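Local structure of succinyl-CoA ligase (ADP-forming) subunit alpha (6HXI) at residues 107-113 with 134-140; 399-404 with 508-514; 469-475 with 521-525. The protein binds coenzyme A and joins, in one chain, a CoA-ligase region to a largely helical region related to the C-terminal domain of citrate synthase. One frame throughout, in Å; residues are numbered along the deposited sequence. Where two conformers were deposited one is given.

Contact 1 of 3, residues 107-113 with 134-140; sequences RIVAVIA and IVIGPAT. With COA (coenzyme A), chain G.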
loop_
_atom_site.group_PDB
_atom_site.type_symbol
_atom_site.label_atom_id
_atom_site.label_comp_id
_atom_site.label_asym_id
_atom_site.label_seq_id
_atom_site.Cartn_x
_atom_site.Cartn_y
_atom_site.Cartn_z
ATOM N N ARG B 107 16.018 47.575 18.665
ATOM C CA ARG B 107 16.231 49.023 18.620
ATOM C C ARG B 107 15.595 49.672 17.369
ATOM O O ARG B 107 15.091 50.791 17.451
ATOM C CB ARG B 107 17.745 49.293 18.684
ATOM C CG ARG B 107 18.154 50.751 18.595
ATOM C CD ARG B 107 19.645 50.853 18.405
ATOM N NE ARG B 107 20.044 52.177 17.932
ATOM C CZ ARG B 107 20.877 52.388 16.919
ATOM N NH1 ARG B 107 21.414 51.362 16.264
ATOM N NH2 ARG B 107 21.184 53.624 16.555
ATOM N N ILE B 108 15.619 48.961 16.209
ATOM C CA ILE B 108 15.091 49.459 14.932
ATOM C C ILE B 108 14.035 48.523 14.345
ATOM O O ILE B 108 14.242 47.306 14.297
ATOM C CB ILE B 108 16.241 49.744 13.914
ATOM C CG1 ILE B 108 17.306 50.709 14.478
ATOM C CG2 ILE B 108 15.705 50.256 12.564
ATOM C CD1 ILE B 108 18.690 50.246 14.252
ATOM N N VAL B 109 12.893 49.100 13.908
ATOM C CA VAL B 109 11.843 48.380 13.221
ATOM C C VAL B 109 11.580 49.124 11.919
ATOM O O VAL B 109 11.316 50.325 11.951
ATOM C CB VAL B 109 10.522 48.158 14.030
ATOM C CG1 VAL B 109 9.583 47.219 13.281
ATOM C CG2 VAL B 109 10.786 47.646 15.442
ATOM N N ALA B 110 11.669 48.419 10.781
ATOM C CA ALA B 110 11.354 48.962 9.468
ATOM C C ALA B 110 9.997 48.402 9.078
ATOM O O ALA B 110 9.842 47.178 9.000
ATOM C CB ALA B 110 12.416 48.539 8.452
ATOM N N VAL B 111 9.002 49.279 8.925
ATOM C CA VAL B 111 7.618 48.946 8.570
ATOM C C VAL B 111 7.433 49.125 7.061
ATOM O O VAL B 111 7.430 50.246 6.564
ATOM C CB VAL B 111 6.572 49.751 9.400
ATOM C CG1 VAL B 111 5.160 49.250 9.129
ATOM C CG2 VAL B 111 6.877 49.690 10.896
ATOM N N ILE B 112 7.260 48.025 6.344
ATOM C CA ILE B 112 7.123 48.026 4.885
ATOM C C ILE B 112 5.683 48.318 4.425
ATOM O O ILE B 112 5.507 48.913 3.362
ATOM C CB ILE B 112 7.656 46.682 4.267
ATOM C CG1 ILE B 112 9.079 46.272 4.798
ATOM C CG2 ILE B 112 7.606 46.656 2.740
ATOM C CD1 ILE B 112 10.217 47.239 4.774
ATOM N N ALA B 113 4.670 47.868 5.186
ATOM C CA ALA B 113 3.272 47.990 4.787
ATOM C C ALA B 113 2.823 49.379 4.427
ATOM O O ALA B 113 3.177 50.354 5.080
ATOM C CB ALA B 113 2.351 47.416 5.853
ATOM N N ILE B 134 14.046 53.344 16.911
ATOM C CA ILE B 134 13.807 53.938 15.585
ATOM C C ILE B 134 12.768 53.151 14.793
ATOM O O ILE B 134 12.849 51.923 14.734
ATOM C CB ILE B 134 15.142 54.164 14.787
ATOM C CG1 ILE B 134 16.018 55.254 15.461
ATOM C CG2 ILE B 134 14.917 54.519 13.303
ATOM C CD1 ILE B 134 17.163 54.690 16.298
ATOM N N VAL B 135 11.794 53.856 14.197
ATOM C CA VAL B 135 10.825 53.238 13.306
ATOM C C VAL B 135 11.028 53.863 11.916
ATOM O O VAL B 135 10.861 55.072 11.762
ATOM C CB VAL B 135 9.333 53.287 13.771
ATOM C CG1 VAL B 135 8.397 52.748 12.684
ATOM C CG2 VAL B 135 9.135 52.508 15.056
ATOM N N ILE B 136 11.433 53.049 10.937
ATOM C CA ILE B 136 11.583 53.489 9.556
ATOM C C ILE B 136 10.314 52.989 8.879
ATOM O O ILE B 136 10.029 51.797 8.899
ATOM C CB ILE B 136 12.893 53.003 8.855
ATOM C CG1 ILE B 136 14.138 53.663 9.504
ATOM C CG2 ILE B 136 12.871 53.318 7.363
ATOM C CD1 ILE B 136 15.217 52.725 9.769
ATOM N N GLY B 137 9.520 53.919 8.381
ATOM C CA GLY B 137 8.245 53.630 7.750
ATOM C C GLY B 137 7.092 54.186 8.556
ATOM O O GLY B 137 7.315 55.050 9.408
ATOM N N PRO B 138 5.834 53.770 8.302
ATOM C CA PRO B 138 5.379 52.743 7.334
ATOM C C PRO B 138 5.496 53.182 5.885
ATOM O O PRO B 138 5.891 54.323 5.621
ATOM C CB PRO B 138 3.901 52.501 7.734
ATOM C CG PRO B 138 3.718 53.170 9.082
ATOM C CD PRO B 138 4.700 54.307 9.080
ATOM N N ALA B 139 5.130 52.281 4.949
ATOM C CA ALA B 139 5.116 52.521 3.504
ATOM C C ALA B 139 6.501 52.873 2.937
ATOM O O ALA B 139 6.639 53.806 2.145
ATOM C CB ALA B 139 4.067 53.588 3.146
ATOM N N THR B 140 7.518 52.093 3.320
ATOM C CA THR B 140 8.886 52.276 2.835
ATOM C C THR B 140 9.480 50.947 2.412
ATOM O O THR B 140 8.935 49.916 2.776
ATOM C CB THR B 140 9.751 52.964 3.914
ATOM O OG1 THR B 140 11.014 53.277 3.342
ATOM C CG2 THR B 140 9.986 52.091 5.134
HETATM N N1A COA G . -6.826 31.719 5.091
HETATM C C2A COA G . -7.037 32.871 5.738
HETATM N N3A COA G . -6.321 34.003 5.690
HETATM C C4A COA G . -5.237 33.856 4.910
HETATM C C5A COA G . -4.885 32.729 4.189
HETATM C C6A COA G . -5.754 31.624 4.269
HETATM N N6A COA G . -5.596 30.509 3.556
HETATM N N7A COA G . -3.653 32.905 3.577
HETATM C C8A COA G . -3.300 34.116 3.926
HETATM N N9A COA G . -4.207 34.751 4.737
HETATM C C1B COA G . -4.096 36.083 5.329
HETATM C C2B COA G . -2.854 36.327 6.176
HETATM O O2B COA G . -3.019 35.809 7.498
HETATM C C3B COA G . -2.800 37.858 6.154
HETATM O O3B COA G . -3.731 38.445 7.089
HETATM P P3B COA G . -3.535 39.885 7.746
HETATM O O7A COA G . -3.327 40.849 6.628
HETATM O O8A COA G . -4.770 40.138 8.535
HETATM O O9A COA G . -2.337 39.749 8.704
HETATM C C4B COA G . -3.376 38.230 4.782
HETATM O O4B COA G . -4.050 37.049 4.298
HETATM C C5B COA G . -2.371 38.710 3.767
HETATM O O5B COA G . -1.233 37.828 3.826
HETATM P P1A COA G . 0.296 38.403 3.756
HETATM O O1A COA G . 1.317 37.370 3.449
HETATM O O2A COA G . 0.644 39.252 4.969
HETATM O O3A COA G . 0.039 39.355 2.501
HETATM P P2A COA G . 0.833 40.224 1.431
HETATM O O4A COA G . 1.157 39.393 0.255
HETATM O O5A COA G . -0.112 41.342 1.053
HETATM O O6A COA G . 2.171 40.783 2.155
HETATM C CBP COA G . 3.222 42.982 2.261
HETATM C CCP COA G . 2.192 42.028 2.877
HETATM C CDP COA G . 3.227 44.277 3.086
HETATM C CEP COA G . 4.635 42.365 2.274
HETATM C CAP COA G . 2.807 43.279 0.794
HETATM O OAP COA G . 1.427 43.583 0.701
HETATM C C9P COA G . 3.608 44.347 0.060
HETATM O O9P COA G . 4.701 44.063 -0.437
HETATM N N8P COA G . 3.057 45.569 -0.020
HETATM C C7P COA G . 3.746 46.711 -0.604
HETATM C C6P COA G . 4.026 47.776 0.421
HETATM C C5P COA G . 4.648 49.010 -0.189
HETATM O O5P COA G . 4.405 49.329 -1.352
HETATM N N4P COA G . 5.477 49.701 0.592
HETATM C C3P COA G . 6.238 50.851 0.120
HETATM C C2P COA G . 7.495 50.454 -0.627
HETATM S S1P COA G . 8.383 52.006 -0.937
#
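V111 CG1 lies alongside the P138 ring, 3.8 Å from P138 CB, while V111 CG2 slants across V135 and meets CG1 of that valine at 3.9 Å. The first torsion of V111 allows this split: CG1 is anti to the backbone N (chi1 -173°), leaving CG2 beside that N. The two segments are the strands of a beta-alpha-beta unit, strand 108-111, helix 118-130 and strand 134-136, at one margin of a mainly parallel, Rossmann-like sheet. Their backbones form a regular parallel ladder: I134 N gives to R107 O, V109 N to I134 O, I136 N to V109 O, and V111 N closes the series on I136 O at 2.7 Å. V109 and V135 point to the face packed by helices 93-102 and 118-130, V109 meeting T97 and V135 meeting A128. I108, A110, I134 and I136 take the other face, where I108 CG2 lies beside I136 CD1, 3.8 Å away.

Past I136 the ladder gives way to a turn with a cis peptide between G137 and P138. Here V111 O receives a CA-H contact from P138 CA at 3.3 Å, with T140 CG2 also close by. A139 N reaches A113 O at 2.7 Å; it comes from above the carbonyl plane, and the N-H is also bent, 133° at the hydrogen. T140 sends OG1 away to A201 O and G142 N, while T140 O settles 3.5 Å from I112 CG2. I112, A139 and T140 thus bring the C-terminal ends of both strands to the coenzyme A pocket, and N4P of the ligand donates an almost straight bond to I112 O, 2.9 Å long with 172° at the hydrogen.

Contact 2 of 3, residues 399-404 with 508-514; sequences EYAAHF and YARANFP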
loop_
_atom_site.group_PDB
_atom_site.type_symbol
_atom_site.label_atom_id
_atom_site.label_comp_id
_atom_site.label_asym_id
_atom_site.label_seq_id
_atom_site.Cartn_x
_atom_site.Cartn_y
_atom_site.Cartn_z
ATOM N N GLU B 399 -21.676 7.040 -26.135
ATOM C CA GLU B 399 -22.570 6.906 -24.970
ATOM C C GLU B 399 -22.719 5.472 -24.445
ATOM O O GLU B 399 -22.587 5.292 -23.241
ATOM C CB GLU B 399 -23.958 7.536 -25.248
ATOM C CG GLU B 399 -23.842 9.063 -25.309
ATOM C CD GLU B 399 -25.092 9.881 -25.559
ATOM O OE1 GLU B 399 -26.154 9.533 -24.992
ATOM O OE2 GLU B 399 -24.986 10.914 -26.263
ATOM N N TYR B 400 -22.910 4.455 -25.319
ATOM C CA TYR B 400 -23.027 3.074 -24.861
ATOM C C TYR B 400 -21.746 2.546 -24.198
ATOM O O TYR B 400 -21.832 1.697 -23.311
ATOM C CB TYR B 400 -23.502 2.092 -25.971
ATOM C CG TYR B 400 -22.429 1.824 -27.007
ATOM C CD1 TYR B 400 -22.276 2.659 -28.103
ATOM C CD2 TYR B 400 -21.485 0.812 -26.821
ATOM C CE1 TYR B 400 -21.267 2.456 -29.031
ATOM C CE2 TYR B 400 -20.406 0.658 -27.698
ATOM C CZ TYR B 400 -20.306 1.488 -28.803
ATOM O OH TYR B 400 -19.351 1.336 -29.779
ATOM N N ALA B 401 -20.568 2.990 -24.663
ATOM C CA ALA B 401 -19.294 2.552 -24.088
ATOM C C ALA B 401 -19.088 3.204 -22.681
ATOM O O ALA B 401 -18.805 2.502 -21.720
ATOM C CB ALA B 401 -18.133 2.895 -25.040
ATOM N N ALA B 402 -19.288 4.528 -22.558
ATOM C CA ALA B 402 -19.153 5.251 -21.286
ATOM C C ALA B 402 -20.173 4.715 -20.251
ATOM O O ALA B 402 -19.811 4.537 -19.110
ATOM C CB ALA B 402 -19.367 6.746 -21.522
ATOM N N HIS B 403 -21.410 4.388 -20.663
ATOM C CA HIS B 403 -22.398 3.825 -19.749
ATOM C C HIS B 403 -22.047 2.410 -19.350
ATOM O O HIS B 403 -22.350 2.016 -18.237
ATOM C CB HIS B 403 -23.807 3.868 -20.358
ATOM C CG HIS B 403 -24.897 3.474 -19.403
ATOM N ND1 HIS B 403 -25.279 2.130 -19.235
ATOM C CD2 HIS B 403 -25.685 4.247 -18.617
ATOM C CE1 HIS B 403 -26.288 2.140 -18.369
ATOM N NE2 HIS B 403 -26.578 3.384 -17.972
ATOM N N PHE B 404 -21.434 1.638 -20.247
ATOM C CA PHE B 404 -20.985 0.300 -19.921
ATOM C C PHE B 404 -19.921 0.346 -18.826
ATOM O O PHE B 404 -19.989 -0.423 -17.876
ATOM C CB PHE B 404 -20.467 -0.429 -21.168
ATOM C CG PHE B 404 -20.131 -1.864 -20.902
ATOM C CD1 PHE B 404 -21.136 -2.807 -20.697
ATOM C CD2 PHE B 404 -18.807 -2.273 -20.791
ATOM C CE1 PHE B 404 -20.813 -4.146 -20.399
ATOM C CE2 PHE B 404 -18.491 -3.618 -20.510
ATOM C CZ PHE B 404 -19.493 -4.531 -20.291
ATOM N N TYR B 508 -27.534 -5.711 -21.536
ATOM C CA TYR B 508 -27.103 -4.392 -21.996
ATOM C C TYR B 508 -26.265 -4.438 -23.317
ATOM O O TYR B 508 -26.517 -3.641 -24.210
ATOM C CB TYR B 508 -26.363 -3.644 -20.861
ATOM C CG TYR B 508 -25.940 -2.243 -21.255
ATOM C CD1 TYR B 508 -26.810 -1.166 -21.103
ATOM C CD2 TYR B 508 -24.740 -2.018 -21.927
ATOM C CE1 TYR B 508 -26.483 0.104 -21.577
ATOM C CE2 TYR B 508 -24.396 -0.747 -22.395
ATOM C CZ TYR B 508 -25.254 0.315 -22.184
ATOM O OH TYR B 508 -24.936 1.558 -22.645
ATOM N N ALA B 509 -25.256 -5.297 -23.414
ATOM C CA ALA B 509 -24.401 -5.387 -24.601
ATOM C C ALA B 509 -25.163 -5.877 -25.806
ATOM O O ALA B 509 -25.027 -5.312 -26.898
ATOM C CB ALA B 509 -23.207 -6.280 -24.319
ATOM N N ARG B 510 -25.991 -6.902 -25.627
ATOM C CA ARG B 510 -26.812 -7.412 -26.724
ATOM C C ARG B 510 -27.721 -6.298 -27.269
ATOM O O ARG B 510 -27.724 -6.066 -28.478
ATOM C CB ARG B 510 -27.613 -8.655 -26.295
ATOM C CG ARG B 510 -26.740 -9.904 -26.162
ATOM C CD ARG B 510 -27.567 -11.116 -25.784
ATOM N NE ARG B 510 -27.337 -12.241 -26.691
ATOM C CZ ARG B 510 -27.691 -13.496 -26.434
ATOM N NH1 ARG B 510 -27.446 -14.455 -27.316
ATOM N NH2 ARG B 510 -28.287 -13.803 -25.289
ATOM N N ALA B 511 -28.384 -5.542 -26.368
ATOM C CA ALA B 511 -29.282 -4.431 -26.755
ATOM C C ALA B 511 -28.577 -3.212 -27.317
ATOM O O ALA B 511 -29.125 -2.611 -28.234
ATOM C CB ALA B 511 -30.135 -4.021 -25.563
ATOM N N ASN B 512 -27.378 -2.829 -26.782
ATOM C CA ASN B 512 -26.735 -1.556 -27.145
ATOM C C ASN B 512 -25.381 -1.592 -27.873
ATOM O O ASN B 512 -25.011 -0.581 -28.466
ATOM C CB ASN B 512 -26.588 -0.692 -25.876
ATOM C CG ASN B 512 -27.921 -0.367 -25.237
ATOM O OD1 ASN B 512 -28.664 0.501 -25.694
ATOM N ND2 ASN B 512 -28.295 -1.121 -24.232
ATOM N N PHE B 513 -24.643 -2.703 -27.840
ATOM C CA PHE B 513 -23.354 -2.700 -28.537
ATOM C C PHE B 513 -23.504 -2.879 -30.020
ATOM O O PHE B 513 -24.142 -3.849 -30.443
ATOM C CB PHE B 513 -22.397 -3.786 -28.012
ATOM C CG PHE B 513 -21.691 -3.565 -26.703
ATOM C CD1 PHE B 513 -22.194 -2.666 -25.762
ATOM C CD2 PHE B 513 -20.573 -4.341 -26.354
ATOM C CE1 PHE B 513 -21.588 -2.535 -24.517
ATOM C CE2 PHE B 513 -19.971 -4.197 -25.129
ATOM C CZ PHE B 513 -20.495 -3.313 -24.207
ATOM N N PRO B 514 -22.835 -2.046 -30.834
ATOM C CA PRO B 514 -22.896 -2.245 -32.289
ATOM C C PRO B 514 -22.497 -3.659 -32.718
ATOM O O PRO B 514 -23.162 -4.234 -33.582
ATOM C CB PRO B 514 -21.952 -1.168 -32.824
ATOM C CG PRO B 514 -22.047 -0.070 -31.793
ATOM C CD PRO B 514 -22.064 -0.829 -30.501
#
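Y400 presents one face of its ring to P514, whose CD sits 3.6 Å from the ring centroid in a CH-pi contact. The contact belongs to an antiparallel helix pair with an aromatic cluster of Y400, F404 and F513 between them: helix 399-412 starts where helix 500-512 ends, and the axes of the two segments stand 11.1 Å apart, a gap that rings fill. Y400 holds CG between its backbone N and carbonyl carbon (chi1 72°), which leaves its ring sandwiched, with A401 CB on the face opposite P514.

F513, the first residue to leave the helix, is the central bump. Its edge drives into the face of F404, CZ lying 3.6 Å from F404 CD1 with the planes at 78°. Its CD1 also touches Y400 CD2 at 3.7 Å, where the two rings meet obliquely, and A509 CB props one of its faces over the centre. L547 and L551 of helix 540-555 close in on F404 from beyond the pair.

Y508 is the matching bump more than a turn earlier. Its phenol end enters the hollow between Y400, H403 and F404, and OH donates to Y400 O at 3.2 Å, in the carbonyl plane and on a lone pair; F404 N uses the same oxygen. H403 flanks the tyrosine, ND1 3.3 Å from Y508 CE1, the rings near parallel but slid apart. On the remote side, N512 folds back over a Y508 face and its ND2 donates to Y508 O at 3.1 Å.

Contact 3 of 3, residues 469-475 with 521-525; sequences LAPEQFV and YALQV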
loop_
_atom_site.group_PDB
_atom_site.type_symbol
_atom_site.label_atom_id
_atom_site.label_comp_id
_atom_site.label_asym_id
_atom_site.label_seq_id
_atom_site.Cartn_x
_atom_site.Cartn_y
_atom_site.Cartn_z
ATOM N N LEU B 469 -9.561 -20.844 -33.649
ATOM C CA LEU B 469 -10.000 -22.045 -32.902
ATOM C C LEU B 469 -11.522 -22.138 -32.821
ATOM O O LEU B 469 -12.175 -21.156 -32.475
ATOM C CB LEU B 469 -9.443 -22.056 -31.470
ATOM C CG LEU B 469 -7.948 -22.224 -31.260
ATOM C CD1 LEU B 469 -7.621 -22.195 -29.794
ATOM C CD2 LEU B 469 -7.438 -23.527 -31.862
ATOM N N ALA B 470 -12.098 -23.299 -33.179
ATOM C CA ALA B 470 -13.540 -23.476 -33.031
ATOM C C ALA B 470 -13.812 -23.577 -31.495
ATOM O O ALA B 470 -12.931 -24.063 -30.782
ATOM C CB ALA B 470 -13.994 -24.741 -33.742
ATOM N N PRO B 471 -14.957 -23.067 -30.956
ATOM C CA PRO B 471 -15.206 -23.169 -29.502
ATOM C C PRO B 471 -14.860 -24.527 -28.877
ATOM O O PRO B 471 -14.255 -24.561 -27.807
ATOM C CB PRO B 471 -16.694 -22.854 -29.381
ATOM C CG PRO B 471 -16.967 -21.970 -30.528
ATOM C CD PRO B 471 -16.108 -22.447 -31.645
ATOM N N GLU B 472 -15.160 -25.633 -29.592
ATOM C CA GLU B 472 -14.883 -27.032 -29.193
ATOM C C GLU B 472 -13.388 -27.267 -29.043
ATOM O O GLU B 472 -12.972 -27.866 -28.061
ATOM C CB GLU B 472 -15.475 -28.046 -30.202
ATOM C CG GLU B 472 -16.921 -27.799 -30.630
ATOM C CD GLU B 472 -17.140 -26.685 -31.640
ATOM O OE1 GLU B 472 -16.603 -26.789 -32.768
ATOM O OE2 GLU B 472 -17.848 -25.707 -31.301
ATOM N N GLN B 473 -12.584 -26.742 -29.990
ATOM C CA GLN B 473 -11.122 -26.837 -29.992
ATOM C C GLN B 473 -10.513 -26.082 -28.835
ATOM O O GLN B 473 -9.546 -26.567 -28.252
ATOM C CB GLN B 473 -10.522 -26.362 -31.332
ATOM C CG GLN B 473 -10.822 -27.306 -32.497
ATOM C CD GLN B 473 -10.164 -26.861 -33.777
ATOM O OE1 GLN B 473 -10.529 -25.838 -34.369
ATOM N NE2 GLN B 473 -9.188 -27.639 -34.240
ATOM N N PHE B 474 -11.076 -24.899 -28.490
ATOM C CA PHE B 474 -10.617 -24.079 -27.366
ATOM C C PHE B 474 -10.898 -24.813 -26.062
ATOM O O PHE B 474 -9.989 -24.963 -25.238
ATOM C CB PHE B 474 -11.298 -22.692 -27.378
ATOM C CG PHE B 474 -11.087 -21.811 -26.155
ATOM C CD1 PHE B 474 -9.802 -21.567 -25.658
ATOM C CD2 PHE B 474 -12.160 -21.152 -25.559
ATOM C CE1 PHE B 474 -9.600 -20.688 -24.591
ATOM C CE2 PHE B 474 -11.956 -20.288 -24.483
ATOM C CZ PHE B 474 -10.670 -20.051 -24.017
ATOM N N VAL B 475 -12.145 -25.312 -25.896
ATOM C CA VAL B 475 -12.560 -26.087 -24.716
ATOM C C VAL B 475 -11.625 -27.302 -24.575
ATOM O O VAL B 475 -11.037 -27.484 -23.511
ATOM C CB VAL B 475 -14.079 -26.434 -24.758
ATOM C CG1 VAL B 475 -14.484 -27.426 -23.663
ATOM C CG2 VAL B 475 -14.926 -25.167 -24.672
ATOM N N TYR B 521 -19.008 -15.803 -29.564
ATOM C CA TYR B 521 -18.052 -16.906 -29.429
ATOM C C TYR B 521 -18.107 -17.420 -27.978
ATOM O O TYR B 521 -18.221 -18.625 -27.745
ATOM C CB TYR B 521 -16.630 -16.389 -29.779
ATOM C CG TYR B 521 -15.549 -17.461 -29.777
ATOM C CD1 TYR B 521 -15.269 -18.201 -30.926
ATOM C CD2 TYR B 521 -14.801 -17.727 -28.632
ATOM C CE1 TYR B 521 -14.284 -19.185 -30.931
ATOM C CE2 TYR B 521 -13.811 -18.714 -28.625
ATOM C CZ TYR B 521 -13.567 -19.449 -29.774
ATOM O OH TYR B 521 -12.610 -20.434 -29.773
ATOM N N ALA B 522 -18.064 -16.493 -27.003
ATOM C CA ALA B 522 -18.072 -16.856 -25.584
ATOM C C ALA B 522 -19.270 -17.693 -25.204
ATOM O O ALA B 522 -19.095 -18.662 -24.456
ATOM C CB ALA B 522 -17.972 -15.630 -24.701
ATOM N N LEU B 523 -20.468 -17.333 -25.737
ATOM C CA LEU B 523 -21.721 -18.045 -25.508
ATOM C C LEU B 523 -21.710 -19.429 -26.171
ATOM O O LEU B 523 -22.386 -20.300 -25.663
ATOM C CB LEU B 523 -22.982 -17.224 -25.933
ATOM C CG LEU B 523 -23.243 -15.891 -25.182
ATOM C CD1 LEU B 523 -24.355 -15.120 -25.826
ATOM C CD2 LEU B 523 -23.559 -16.120 -23.713
ATOM N N GLN B 524 -20.955 -19.634 -27.282
ATOM C CA GLN B 524 -20.783 -20.942 -27.933
ATOM C C GLN B 524 -19.918 -21.820 -27.030
ATOM O O GLN B 524 -20.217 -22.999 -26.894
ATOM C CB GLN B 524 -20.123 -20.820 -29.327
ATOM C CG GLN B 524 -21.054 -20.360 -30.439
ATOM C CD GLN B 524 -20.318 -20.250 -31.768
ATOM O OE1 GLN B 524 -19.577 -19.287 -32.038
ATOM N NE2 GLN B 524 -20.498 -21.235 -32.637
ATOM N N VAL B 525 -18.823 -21.248 -26.435
ATOM C CA VAL B 525 -17.925 -21.932 -25.478
ATOM C C VAL B 525 -18.736 -22.366 -24.225
ATOM O O VAL B 525 -18.574 -23.508 -23.750
ATOM C CB VAL B 525 -16.697 -21.074 -25.071
ATOM C CG1 VAL B 525 -15.938 -21.716 -23.913
ATOM C CG2 VAL B 525 -15.773 -20.812 -26.258
#
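This is a crossed helix-helix contact within the region related to citrate synthase: the first turn of helix 471-480 and the residues leading into it lean on the middle of helix 517-530, the axes of the two segments crossing at -60°. A tyrosine hydroxyl pins the approach. Y521 OH donates to L469 O at 2.8 Å; the oxygen lies in the plane of the tyrosine ring, at its edge, whereas the hydroxyl stands 56° out of the carbonyl plane. F474 CB packs against the same hydroxyl at 3.5 Å. Beside this bond P471 acts as a wedge: its CD rests 3.8 Å from Y521 CE1, and its CG slots against Q524 CB at 3.6 Å.

V525 fills the next hollow with both branches. CG2 meets the edge of the F474 ring, 3.7 Å from CD2, and also touches P471 CB; CG1 lies anti to the backbone N (chi1 170°) and reaches V475 CG2, likewise at 3.7 Å. Q473 OE1 accepts A470 N, the N-H of the N-cap residue.

The V475 side chain is about 6 Å from a bound coenzyme A. Neighbouring helices surround the contact. F474 meets F461 of helix 453-466 edge to face, and A464 and Q465 of that helix back Y521. L528, one turn beyond V525, covers P471 and V475, while on its far flank helix 517-530 turns L523 toward I506 of helix 500-512.

Overall arrangement
Contact 1 lies far from the other two, centre to centre about 70 Å from contact 2 and about 86 Å from contact 3, on the opposite side of the chain's centre. It is a buried strand pair joined by backbone bonds and branched aliphatic side chains; its I112 hydrogen-bonds coenzyme A, whereas the V475 side chain of contact 3 lies about 6 Å from one. Contacts 2 and 3 share one helical region, each with a tyrosine hydroxyl bonded to a carbonyl. Contact 3 is mostly buried and mixes proline and valine with one phenylalanine around that tyrosine; contact 2 is more exposed and built from rings. Their segments alternate along the chain and touch where R510 packs on L523.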